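Local coordinates for cytochrome P450 monooxygenase (Rhodococcus sp. ECU0066, PDB 6KBH), which probably acts as a self-sufficient monooxygenase, passing electrons through FMN and a 2Fe-2S cluster to the heme, at residues L323-T337 and P348-H362. Sequence-based numbering, arbitrary orientation.
With HEM (protoporphyrin IX containing Fe), chain C.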
ATOM      1  N   LEU A 323       2.855   0.018 -11.678  1.00 80.35           N
ATOM      2  CA  LEU A 323       1.717   0.922 -11.826  1.00 72.13           C
ATOM      3  C   LEU A 323       2.160   2.374 -11.930  1.00 74.48           C
ATOM      4  O   LEU A 323       1.520   3.168 -12.629  1.00 69.36           O
ATOM      5  CB  LEU A 323       0.744   0.740 -10.661  1.00 70.80           C
ATOM      6  CG  LEU A 323      -0.013  -0.587 -10.664  1.00 77.62           C
ATOM      7  CD1 LEU A 323      -0.633  -0.873  -9.296  1.00 77.38           C
ATOM      8  CD2 LEU A 323      -1.065  -0.624 -11.768  1.00 64.94           C
ATOM      9  N   ARG A 324       3.238   2.742 -11.235  1.00 78.29           N
ATOM     10  CA  ARG A 324       3.827   4.063 -11.432  1.00 72.43           C
ATOM     11  C   ARG A 324       4.496   4.159 -12.796  1.00 73.17           C
ATOM     12  O   ARG A 324       4.248   5.097 -13.560  1.00 78.42           O
ATOM     13  CB  ARG A 324       4.838   4.363 -10.325  1.00 64.55           C
ATOM     14  CG  ARG A 324       5.439   5.757 -10.404  1.00 71.39           C
ATOM     15  CD  ARG A 324       6.736   5.852  -9.625  1.00 68.73           C
ATOM     16  NE  ARG A 324       7.779   5.007 -10.202  1.00 69.65           N
ATOM     17  CZ  ARG A 324       8.658   5.411 -11.113  1.00 69.68           C
ATOM     18  NH1 ARG A 324       8.630   6.661 -11.559  1.00 77.74           N
ATOM     19  NH2 ARG A 324       9.569   4.567 -11.579  1.00 69.14           N
ATOM     20  N   HIS A 325       5.340   3.178 -13.122  1.00 76.39           N
ATOM     21  CA  HIS A 325       6.168   3.262 -14.318  1.00 68.61           C
ATOM     22  C   HIS A 325       5.351   3.034 -15.583  1.00 79.99           C
ATOM     23  O   HIS A 325       5.519   3.756 -16.575  1.00 80.15           O
ATOM     24  CB  HIS A 325       7.305   2.247 -14.219  1.00 76.74           C
ATOM     25  CG  HIS A 325       8.394   2.446 -15.224  1.00 80.23           C
ATOM     26  ND1 HIS A 325       8.488   1.696 -16.376  1.00 77.81           N
ATOM     27  CD2 HIS A 325       9.447   3.297 -15.242  1.00 80.29           C
ATOM     28  CE1 HIS A 325       9.549   2.079 -17.062  1.00 81.86           C
ATOM     29  NE2 HIS A 325      10.148   3.051 -16.397  1.00 76.96           N
ATOM     30  N   SER A 326       4.472   2.031 -15.577  1.00 77.05           N
ATOM     31  CA  SER A 326       3.640   1.718 -16.739  1.00 65.28           C
ATOM     32  C   SER A 326       2.240   1.378 -16.234  1.00 65.32           C
ATOM     33  O   SER A 326       1.920   0.210 -16.002  1.00 78.10           O
ATOM     34  CB  SER A 326       4.243   0.574 -17.542  1.00 73.58           C
ATOM     35  OG  SER A 326       5.611   0.822 -17.818  1.00 77.31           O
ATOM     36  N   GLY A 327       1.401   2.403 -16.090  1.00 64.87           N
ATOM     37  CA  GLY A 327       0.039   2.196 -15.647  1.00 76.37           C
ATOM     38  C   GLY A 327      -0.922   1.932 -16.794  1.00 67.83           C
ATOM     39  O   GLY A 327      -0.557   1.973 -17.966  1.00 83.02           O
ATOM     40  N   SER A 328      -2.169   1.645 -16.427  1.00 69.41           N
ATOM     41  CA  SER A 328      -3.250   1.482 -17.389  1.00 69.90           C
ATOM     42  C   SER A 328      -3.924   2.794 -17.748  1.00 69.35           C
ATOM     43  O   SER A 328      -4.757   2.815 -18.658  1.00 78.01           O
ATOM     44  CB  SER A 328      -4.315   0.530 -16.842  1.00 78.73           C
ATOM     45  OG  SER A 328      -3.788  -0.761 -16.635  1.00 78.69           O
ATOM     46  N   VAL A 329      -3.598   3.876 -17.049  1.00 72.41           N
ATOM     47  CA  VAL A 329      -4.243   5.167 -17.232  1.00 68.88           C
ATOM     48  C   VAL A 329      -3.152   6.150 -17.634  1.00 76.34           C
ATOM     49  O   VAL A 329      -2.404   6.650 -16.785  1.00 77.24           O
ATOM     50  CB  VAL A 329      -4.984   5.627 -15.973  1.00 65.02           C
ATOM     51  CG1 VAL A 329      -5.556   7.017 -16.164  1.00 62.11           C
ATOM     52  CG2 VAL A 329      -6.089   4.640 -15.629  1.00 71.19           C
ATOM     53  N   ALA A 330      -3.046   6.423 -18.937  1.00 78.70           N
ATOM     54  CA  ALA A 330      -2.074   7.403 -19.401  1.00 71.68           C
ATOM     55  C   ALA A 330      -2.481   8.815 -19.010  1.00 70.10           C
ATOM     56  O   ALA A 330      -1.618   9.654 -18.730  1.00 78.23           O
ATOM     57  CB  ALA A 330      -1.902   7.298 -20.916  1.00 72.21           C
ATOM     58  N   ALA A 331      -3.781   9.089 -18.971  1.00 66.89           N
ATOM     59  CA  ALA A 331      -4.273  10.413 -18.627  1.00 68.11           C
ATOM     60  C   ALA A 331      -5.721  10.287 -18.185  1.00 58.31           C
ATOM     61  O   ALA A 331      -6.387   9.289 -18.463  1.00 63.21           O
ATOM     62  CB  ALA A 331      -4.145  11.385 -19.806  1.00 67.36           C
ATOM     63  N   TRP A 332      -6.195  11.314 -17.486  1.00 59.22           N
ATOM     64  CA  TRP A 332      -7.570  11.369 -17.017  1.00 57.93           C
ATOM     65  C   TRP A 332      -8.103  12.769 -17.282  1.00 63.06           C
ATOM     66  O   TRP A 332      -7.388  13.637 -17.792  1.00 65.43           O
ATOM     67  CB  TRP A 332      -7.672  10.980 -15.537  1.00 64.29           C
ATOM     68  CG  TRP A 332      -9.006  10.411 -15.168  1.00 61.92           C
ATOM     69  CD1 TRP A 332      -9.880  10.906 -14.244  1.00 64.26           C
ATOM     70  CD2 TRP A 332      -9.625   9.245 -15.723  1.00 58.52           C
ATOM     71  NE1 TRP A 332     -11.001  10.117 -14.185  1.00 66.54           N
ATOM     72  CE2 TRP A 332     -10.871   9.091 -15.085  1.00 63.16           C
ATOM     73  CE3 TRP A 332      -9.248   8.316 -16.699  1.00 70.50           C
ATOM     74  CZ2 TRP A 332     -11.742   8.045 -15.387  1.00 66.02           C
ATOM     75  CZ3 TRP A 332     -10.115   7.277 -17.000  1.00 67.56           C
ATOM     76  CH2 TRP A 332     -11.347   7.150 -16.345  1.00 70.81           C
ATOM     77  N   ARG A 333      -9.371  12.996 -16.942  1.00 60.93           N
ATOM     78  CA  ARG A 333     -10.064  14.183 -17.420  1.00 64.03           C
ATOM     79  C   ARG A 333     -10.891  14.824 -16.318  1.00 61.91           C
ATOM     80  O   ARG A 333     -11.519  14.132 -15.512  1.00 67.29           O
ATOM     81  CB  ARG A 333     -10.959  13.842 -18.620  1.00 61.15           C
ATOM     82  CG  ARG A 333     -10.169  13.355 -19.824  1.00 63.15           C
ATOM     83  CD  ARG A 333     -11.060  13.039 -21.002  1.00 68.66           C
ATOM     84  NE  ARG A 333     -11.915  11.887 -20.767  1.00 70.80           N
ATOM     85  CZ  ARG A 333     -12.941  11.564 -21.542  1.00 67.81           C
ATOM     86  NH1 ARG A 333     -13.233  12.318 -22.596  1.00 70.30           N
ATOM     87  NH2 ARG A 333     -13.674  10.497 -21.263  1.00 64.11           N
ATOM     88  N   ARG A 334     -10.887  16.156 -16.304  1.00 63.82           N
ATOM     89  CA  ARG A 334     -11.703  16.949 -15.398  1.00 72.15           C
ATOM     90  C   ARG A 334     -12.257  18.145 -16.158  1.00 75.67           C
ATOM     91  O   ARG A 334     -11.669  18.603 -17.141  1.00 71.86           O
ATOM     92  CB  ARG A 334     -10.902  17.419 -14.173  1.00 71.03           C
ATOM     93  CG  ARG A 334     -10.625  16.319 -13.153  1.00 79.06           C
ATOM     94  CD  ARG A 334     -11.898  15.906 -12.427  1.00 75.68           C
ATOM     95  NE  ARG A 334     -11.643  14.920 -11.381  1.00 68.03           N
ATOM     96  CZ  ARG A 334     -11.702  13.604 -11.562  1.00 67.42           C
ATOM     97  NH1 ARG A 334     -12.001  13.104 -12.751  1.00 67.45           N
ATOM     98  NH2 ARG A 334     -11.457  12.785 -10.550  1.00 69.20           N
ATOM     99  N   LEU A 335     -13.401  18.641 -15.698  1.00 80.03           N
ATOM    100  CA  LEU A 335     -14.076  19.780 -16.310  1.00 78.13           C
ATOM    101  C   LEU A 335     -13.956  20.976 -15.376  1.00 91.23           C
ATOM    102  O   LEU A 335     -14.471  20.943 -14.252  1.00 92.85           O
ATOM    103  CB  LEU A 335     -15.544  19.456 -16.591  1.00 75.13           C
ATOM    104  CG  LEU A 335     -16.455  20.600 -17.042  1.00 80.16           C
ATOM    105  CD1 LEU A 335     -15.979  21.191 -18.361  1.00 68.68           C
ATOM    106  CD2 LEU A 335     -17.894  20.118 -17.155  1.00 79.07           C
ATOM    107  N   VAL A 336     -13.271  22.024 -15.836  1.00 86.08           N
ATOM    108  CA  VAL A 336     -13.088  23.216 -15.016  1.00 78.61           C
ATOM    109  C   VAL A 336     -14.428  23.918 -14.848  1.00 81.27           C
ATOM    110  O   VAL A 336     -15.158  24.138 -15.822  1.00 83.75           O
ATOM    111  CB  VAL A 336     -12.040  24.146 -15.642  1.00 74.81           C
ATOM    112  CG1 VAL A 336     -11.747  25.309 -14.716  1.00 68.37           C
ATOM    113  CG2 VAL A 336     -10.766  23.376 -15.956  1.00 72.53           C
ATOM    114  N   THR A 337     -14.762  24.270 -13.605  1.00 83.24           N
ATOM    115  CA  THR A 337     -16.064  24.843 -13.288  1.00 83.18           C
ATOM    116  C   THR A 337     -16.032  26.352 -13.082  1.00 82.11           C
ATOM    117  O   THR A 337     -17.099  26.974 -13.033  1.00 83.68           O
ATOM    118  CB  THR A 337     -16.645  24.180 -12.031  1.00 74.47           C
ATOM    119  OG1 THR A 337     -15.908  24.608 -10.880  1.00 86.22           O
ATOM    120  CG2 THR A 337     -16.567  22.663 -12.138  1.00 78.45           C
ATOM    121  N   PRO A 348     -10.041  28.877 -18.394  1.00 82.75           N
ATOM    122  CA  PRO A 348     -11.394  29.409 -18.228  1.00 81.54           C
ATOM    123  C   PRO A 348     -12.396  28.358 -17.767  1.00 77.81           C
ATOM    124  O   PRO A 348     -12.156  27.151 -17.828  1.00 76.65           O
ATOM    125  CB  PRO A 348     -11.738  29.898 -19.641  1.00 74.37           C
ATOM    126  CG  PRO A 348     -11.015  28.941 -20.524  1.00 73.84           C
ATOM    127  CD  PRO A 348      -9.741  28.564 -19.802  1.00 74.27           C
ATOM    128  N   ALA A 349     -13.538  28.853 -17.297  1.00 77.67           N
ATOM    129  CA  ALA A 349     -14.639  27.972 -16.939  1.00 76.71           C
ATOM    130  C   ALA A 349     -15.173  27.276 -18.183  1.00 83.56           C
ATOM    131  O   ALA A 349     -15.339  27.894 -19.238  1.00 86.89           O
ATOM    132  CB  ALA A 349     -15.753  28.761 -16.254  1.00 80.26           C
ATOM    133  N   GLY A 350     -15.441  25.980 -18.053  1.00 72.16           N
ATOM    134  CA  GLY A 350     -15.825  25.161 -19.177  1.00 66.73           C
ATOM    135  C   GLY A 350     -14.676  24.438 -19.846  1.00 74.11           C
ATOM    136  O   GLY A 350     -14.915  23.496 -20.608  1.00 69.84           O
ATOM    137  N   ALA A 351     -13.439  24.854 -19.582  1.00 78.81           N
ATOM    138  CA  ALA A 351     -12.283  24.165 -20.134  1.00 73.74           C
ATOM    139  C   ALA A 351     -12.237  22.724 -19.641  1.00 75.97           C
ATOM    140  O   ALA A 351     -12.615  22.417 -18.509  1.00 83.96           O
ATOM    141  CB  ALA A 351     -10.994  24.888 -19.750  1.00 71.97           C
ATOM    142  N   LYS A 352     -11.768  21.839 -20.511  1.00 78.54           N
ATOM    143  CA  LYS A 352     -11.645  20.421 -20.212  1.00 72.83           C
ATOM    144  C   LYS A 352     -10.175  20.098 -20.005  1.00 70.70           C
ATOM    145  O   LYS A 352      -9.329  20.506 -20.807  1.00 74.24           O
ATOM    146  CB  LYS A 352     -12.234  19.572 -21.341  1.00 80.09           C
ATOM    147  CG  LYS A 352     -13.718  19.812 -21.584  1.00 81.36           C
ATOM    148  CD  LYS A 352     -14.249  18.929 -22.704  1.00 82.37           C
ATOM    149  CE  LYS A 352     -15.726  19.172 -22.962  1.00 78.40           C
ATOM    150  NZ  LYS A 352     -16.248  18.284 -24.041  1.00 91.84           N
ATOM    151  N   LEU A 353      -9.870  19.385 -18.927  1.00 77.54           N
ATOM    152  CA  LEU A 353      -8.494  19.097 -18.555  1.00 76.09           C
ATOM    153  C   LEU A 353      -8.105  17.684 -18.967  1.00 72.78           C
ATOM    154  O   LEU A 353      -8.875  16.738 -18.786  1.00 68.49           O
ATOM    155  CB  LEU A 353      -8.289  19.273 -17.049  1.00 62.89           C
ATOM    156  CG  LEU A 353      -8.347  20.715 -16.540  1.00 76.39           C
ATOM    157  CD1 LEU A 353      -7.856  20.805 -15.095  1.00 68.80           C
ATOM    158  CD2 LEU A 353      -7.546  21.644 -17.445  1.00 71.38           C
ATOM    159  N   LEU A 354      -6.910  17.552 -19.535  1.00 65.63           N
ATOM    160  CA  LEU A 354      -6.262  16.258 -19.723  1.00 57.23           C
ATOM    161  C   LEU A 354      -5.091  16.203 -18.750  1.00 70.20           C
ATOM    162  O   LEU A 354      -4.027  16.774 -19.014  1.00 69.78           O
ATOM    163  CB  LEU A 354      -5.796  16.062 -21.158  1.00 52.19           C
ATOM    164  CG  LEU A 354      -5.340  14.627 -21.413  1.00 58.44           C
ATOM    165  CD1 LEU A 354      -6.518  13.679 -21.257  1.00 57.97           C
ATOM    166  CD2 LEU A 354      -4.704  14.474 -22.783  1.00 54.00           C
ATOM    167  N   ILE A 355      -5.286  15.523 -17.626  1.00 56.04           N
ATOM    168  CA  ILE A 355      -4.282  15.445 -16.574  1.00 57.94           C
ATOM    169  C   ILE A 355      -3.528  14.128 -16.749  1.00 61.69           C
ATOM    170  O   ILE A 355      -4.078  13.042 -16.545  1.00 65.82           O
ATOM    171  CB  ILE A 355      -4.914  15.595 -15.184  1.00 62.87           C
ATOM    172  CG1 ILE A 355      -6.008  14.550 -14.932  1.00 61.49           C
ATOM    173  CG2 ILE A 355      -5.522  16.986 -15.050  1.00 64.67           C
ATOM    174  CD1 ILE A 355      -6.881  14.855 -13.729  1.00 61.02           C
ATOM    175  N   VAL A 356      -2.261  14.221 -17.146  1.00 61.66           N
ATOM    176  CA  VAL A 356      -1.513  13.059 -17.629  1.00 62.97           C
ATOM    177  C   VAL A 356      -0.925  12.363 -16.406  1.00 72.48           C
ATOM    178  O   VAL A 356       0.160  12.705 -15.926  1.00 61.17           O
ATOM    179  CB  VAL A 356      -0.448  13.449 -18.652  1.00 61.60           C
ATOM    180  CG1 VAL A 356       0.196  12.210 -19.244  1.00 58.85           C
ATOM    181  CG2 VAL A 356      -1.060  14.310 -19.750  1.00 57.48           C
ATOM    182  N   ASN A 357      -1.664  11.368 -15.896  1.00 66.61           N
ATOM    183  CA  ASN A 357      -1.168  10.543 -14.799  1.00 68.19           C
ATOM    184  C   ASN A 357       0.180   9.927 -15.143  1.00 72.64           C
ATOM    185  O   ASN A 357       1.066   9.819 -14.283  1.00 64.71           O
ATOM    186  CB  ASN A 357      -2.171   9.431 -14.474  1.00 78.93           C
ATOM    187  CG  ASN A 357      -3.587   9.944 -14.305  1.00 74.77           C
ATOM    188  OD1 ASN A 357      -4.225  10.365 -15.271  1.00 73.90           O
ATOM    189  ND2 ASN A 357      -4.099   9.874 -13.081  1.00 67.29           N
ATOM    190  N   SER A 358       0.346   9.502 -16.398  1.00 61.57           N
ATOM    191  CA  SER A 358       1.588   8.854 -16.801  1.00 68.22           C
ATOM    192  C   SER A 358       2.764   9.816 -16.706  1.00 67.62           C
ATOM    193  O   SER A 358       3.869   9.421 -16.318  1.00 66.52           O
ATOM    194  CB  SER A 358       1.457   8.306 -18.222  1.00 70.16           C
ATOM    195  OG  SER A 358       2.569   7.494 -18.553  1.00 79.08           O
ATOM    196  N   SER A 359       2.549  11.082 -17.062  1.00 67.17           N
ATOM    197  CA  SER A 359       3.611  12.069 -16.910  1.00 71.35           C
ATOM    198  C   SER A 359       3.856  12.377 -15.440  1.00 70.13           C
ATOM    199  O   SER A 359       5.007  12.499 -15.010  1.00 64.65           O
ATOM    200  CB  SER A 359       3.261  13.343 -17.677  1.00 64.23           C
ATOM    201  OG  SER A 359       4.188  14.375 -17.399  1.00 65.00           O
ATOM    202  N   ALA A 360       2.780  12.501 -14.659  1.00 76.88           N
ATOM    203  CA  ALA A 360       2.905  12.764 -13.229  1.00 70.36           C
ATOM    204  C   ALA A 360       3.763  11.709 -12.545  1.00 73.27           C
ATOM    205  O   ALA A 360       4.685  12.035 -11.789  1.00 67.72           O
ATOM    206  CB  ALA A 360       1.518  12.821 -12.592  1.00 67.45           C
ATOM    207  N   ASN A 361       3.477  10.431 -12.805  1.00 75.60           N
ATOM    208  CA  ASN A 361       4.285   9.353 -12.249  1.00 70.19           C
ATOM    209  C   ASN A 361       5.751   9.458 -12.644  1.00 73.17           C
ATOM    210  O   ASN A 361       6.591   8.792 -12.030  1.00 71.09           O
ATOM    211  CB  ASN A 361       3.731   8.000 -12.697  1.00 73.54           C
ATOM    212  CG  ASN A 361       2.318   7.754 -12.205  1.00 71.18           C
ATOM    213  OD1 ASN A 361       1.873   8.361 -11.231  1.00 62.55           O
ATOM    214  ND2 ASN A 361       1.610   6.851 -12.869  1.00 66.47           N
ATOM    215  N   HIS A 362       6.074  10.278 -13.649  1.00 76.81           N
ATOM    216  CA  HIS A 362       7.434  10.474 -14.132  1.00 70.69           C
ATOM    217  C   HIS A 362       7.879  11.928 -13.986  1.00 67.58           C
ATOM    218  O   HIS A 362       8.646  12.427 -14.808  1.00 81.89           O
ATOM    219  CB  HIS A 362       7.554  10.037 -15.591  1.00 67.16           C
ATOM    220  CG  HIS A 362       7.513   8.556 -15.796  1.00 66.83           C
ATOM    221  ND1 HIS A 362       8.634   7.816 -16.104  1.00 68.75           N
ATOM    222  CD2 HIS A 362       6.483   7.677 -15.750  1.00 70.57           C
ATOM    223  CE1 HIS A 362       8.298   6.545 -16.234  1.00 74.53           C
ATOM    224  NE2 HIS A 362       6.999   6.432 -16.024  1.00 70.87           N
TER
HETATM  225  CHA HEM C 802     -12.331   5.405 -10.426  1.00 72.55           C
HETATM  226  CHB HEM C 802      -7.969   3.745 -12.340  1.00 63.93           C
HETATM  227  CHC HEM C 802      -9.366  -1.259 -11.330  1.00 71.37           C
HETATM  228  CHD HEM C 802     -13.679   0.425  -9.437  1.00 75.61           C
HETATM  229  C1A HEM C 802     -11.022   5.123 -11.017  1.00 72.69           C
HETATM  230  C2A HEM C 802     -10.336   6.352 -11.432  1.00 58.52           C
HETATM  231  C3A HEM C 802      -9.126   5.894 -11.958  1.00 62.31           C
HETATM  232  C4A HEM C 802      -9.195   4.416 -11.816  1.00 54.12           C
HETATM  233  CMA HEM C 802      -8.023   6.725 -12.537  1.00 59.17           C
HETATM  234  CAA HEM C 802     -10.790   7.774 -11.307  1.00 61.54           C
HETATM  235  CBA HEM C 802     -10.113   8.553 -10.223  1.00 63.91           C
HETATM  236  CGA HEM C 802     -10.636   9.899  -9.851  1.00 66.22           C
HETATM  237  O1A HEM C 802     -11.392  10.326 -10.763  1.00 78.76           O
HETATM  238  O2A HEM C 802     -10.173  10.238  -8.727  1.00 62.93           O
HETATM  239  C1B HEM C 802      -7.914   2.251 -12.267  1.00 62.92           C
HETATM  240  C2B HEM C 802      -6.737   1.390 -12.745  1.00 72.66           C
HETATM  241  C3B HEM C 802      -7.180  -0.173 -12.422  1.00 59.53           C
HETATM  242  C4B HEM C 802      -8.561  -0.079 -11.801  1.00 64.04           C
HETATM  243  CMB HEM C 802      -5.472   1.868 -13.372  1.00 76.81           C
HETATM  244  CAB HEM C 802      -6.411  -1.420 -12.697  1.00 62.85           C
HETATM  245  CBB HEM C 802      -5.008  -1.501 -12.205  1.00 68.12           C
HETATM  246  C1C HEM C 802     -10.691  -0.919 -10.736  1.00 75.70           C
HETATM  247  C2C HEM C 802     -11.360  -2.129 -10.337  1.00 69.59           C
HETATM  248  C3C HEM C 802     -12.557  -1.693  -9.814  1.00 74.99           C
HETATM  249  C4C HEM C 802     -12.485  -0.246  -9.947  1.00 70.29           C
HETATM  250  CMC HEM C 802     -10.869  -3.534 -10.457  1.00 69.16           C
HETATM  251  CAC HEM C 802     -13.641  -2.543  -9.227  1.00 78.89           C
HETATM  252  CBC HEM C 802     -14.923  -2.747  -9.951  1.00 75.69           C
HETATM  253  C1D HEM C 802     -13.510   1.871  -9.623  1.00 63.44           C
HETATM  254  C2D HEM C 802     -14.692   2.648  -9.124  1.00 60.68           C
HETATM  255  C3D HEM C 802     -14.277   4.215  -9.433  1.00 66.16           C
HETATM  256  C4D HEM C 802     -12.917   4.100 -10.060  1.00 67.02           C
HETATM  257  CMD HEM C 802     -15.932   2.102  -8.506  1.00 76.36           C
HETATM  258  CAD HEM C 802     -15.074   5.435  -9.134  1.00 75.64           C
HETATM  259  CBD HEM C 802     -15.049   5.888  -7.711  1.00 59.85           C
HETATM  260  CGD HEM C 802     -15.456   7.290  -7.441  1.00 68.09           C
HETATM  261  O1D HEM C 802     -15.396   7.925  -8.521  1.00 73.85           O
HETATM  262  O2D HEM C 802     -15.728   7.448  -6.223  1.00 65.26           O
HETATM  263  NA  HEM C 802     -10.344   3.919 -11.246  1.00 70.35           N
HETATM  264  NB  HEM C 802      -8.972   1.389 -11.639  1.00 67.37           N
HETATM  265  NC  HEM C 802     -11.366   0.258 -10.505  1.00 75.22           N
HETATM  266  ND  HEM C 802     -12.327   2.667 -10.185  1.00 64.76           N
HETATM  267 FE   HEM C 802     -10.684   2.002 -11.063  1.00 75.70          FE
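R324 and N361, both buried, run alongside each other with their side chains pointing opposite ways: NH1 of R324 donates to O of N361 at 3.0 Å, while CG of R324 lies 3.6 Å from CB of N361. The arginine sends CG anti to the backbone N (chi1 -176°) and then bends at chi3 (65°), which turns the guanidinium edge onto that carbonyl; NH2 is held by a salt bridge to E321. A leucine here would probably leave E321 without its charged mate and the carbonyl of N361 without this donor. Beside them, NE2 of H362 reaches O of H325 at 3.1 Å, nearly straight (167°) and in its own ring plane, while ND1 is held by D371. The contact continues through the antiparallel strands 332-336 and 352-355, with W332-I355 and R334-L353 as hydrogen-bonded pairs. On their shared face, W332 CB lies 4.0 Å from I355 CG1, and the ends of W332 and R334 turn from I355 and L353 toward the heme, where the R334 guanidinium meets a propionate edge-on. Packing continues to V336, whose CG2 sits 3.6 Å from L353 CG. Beyond it the contact thins toward solvent: at the type II turn from P348 to A351, whose middle residues A349 and G350 are exposed, the backbone bond from G350 N to V336 O (2.9 Å) remains, but A349 CB approaches T337 O only to 3.9 Å. E321 and R324 form the ExxR motif of the K helix, which, followed by these two neighbouring inner strands of the mixed sheet, is a hallmark of the cytochrome P450 fold.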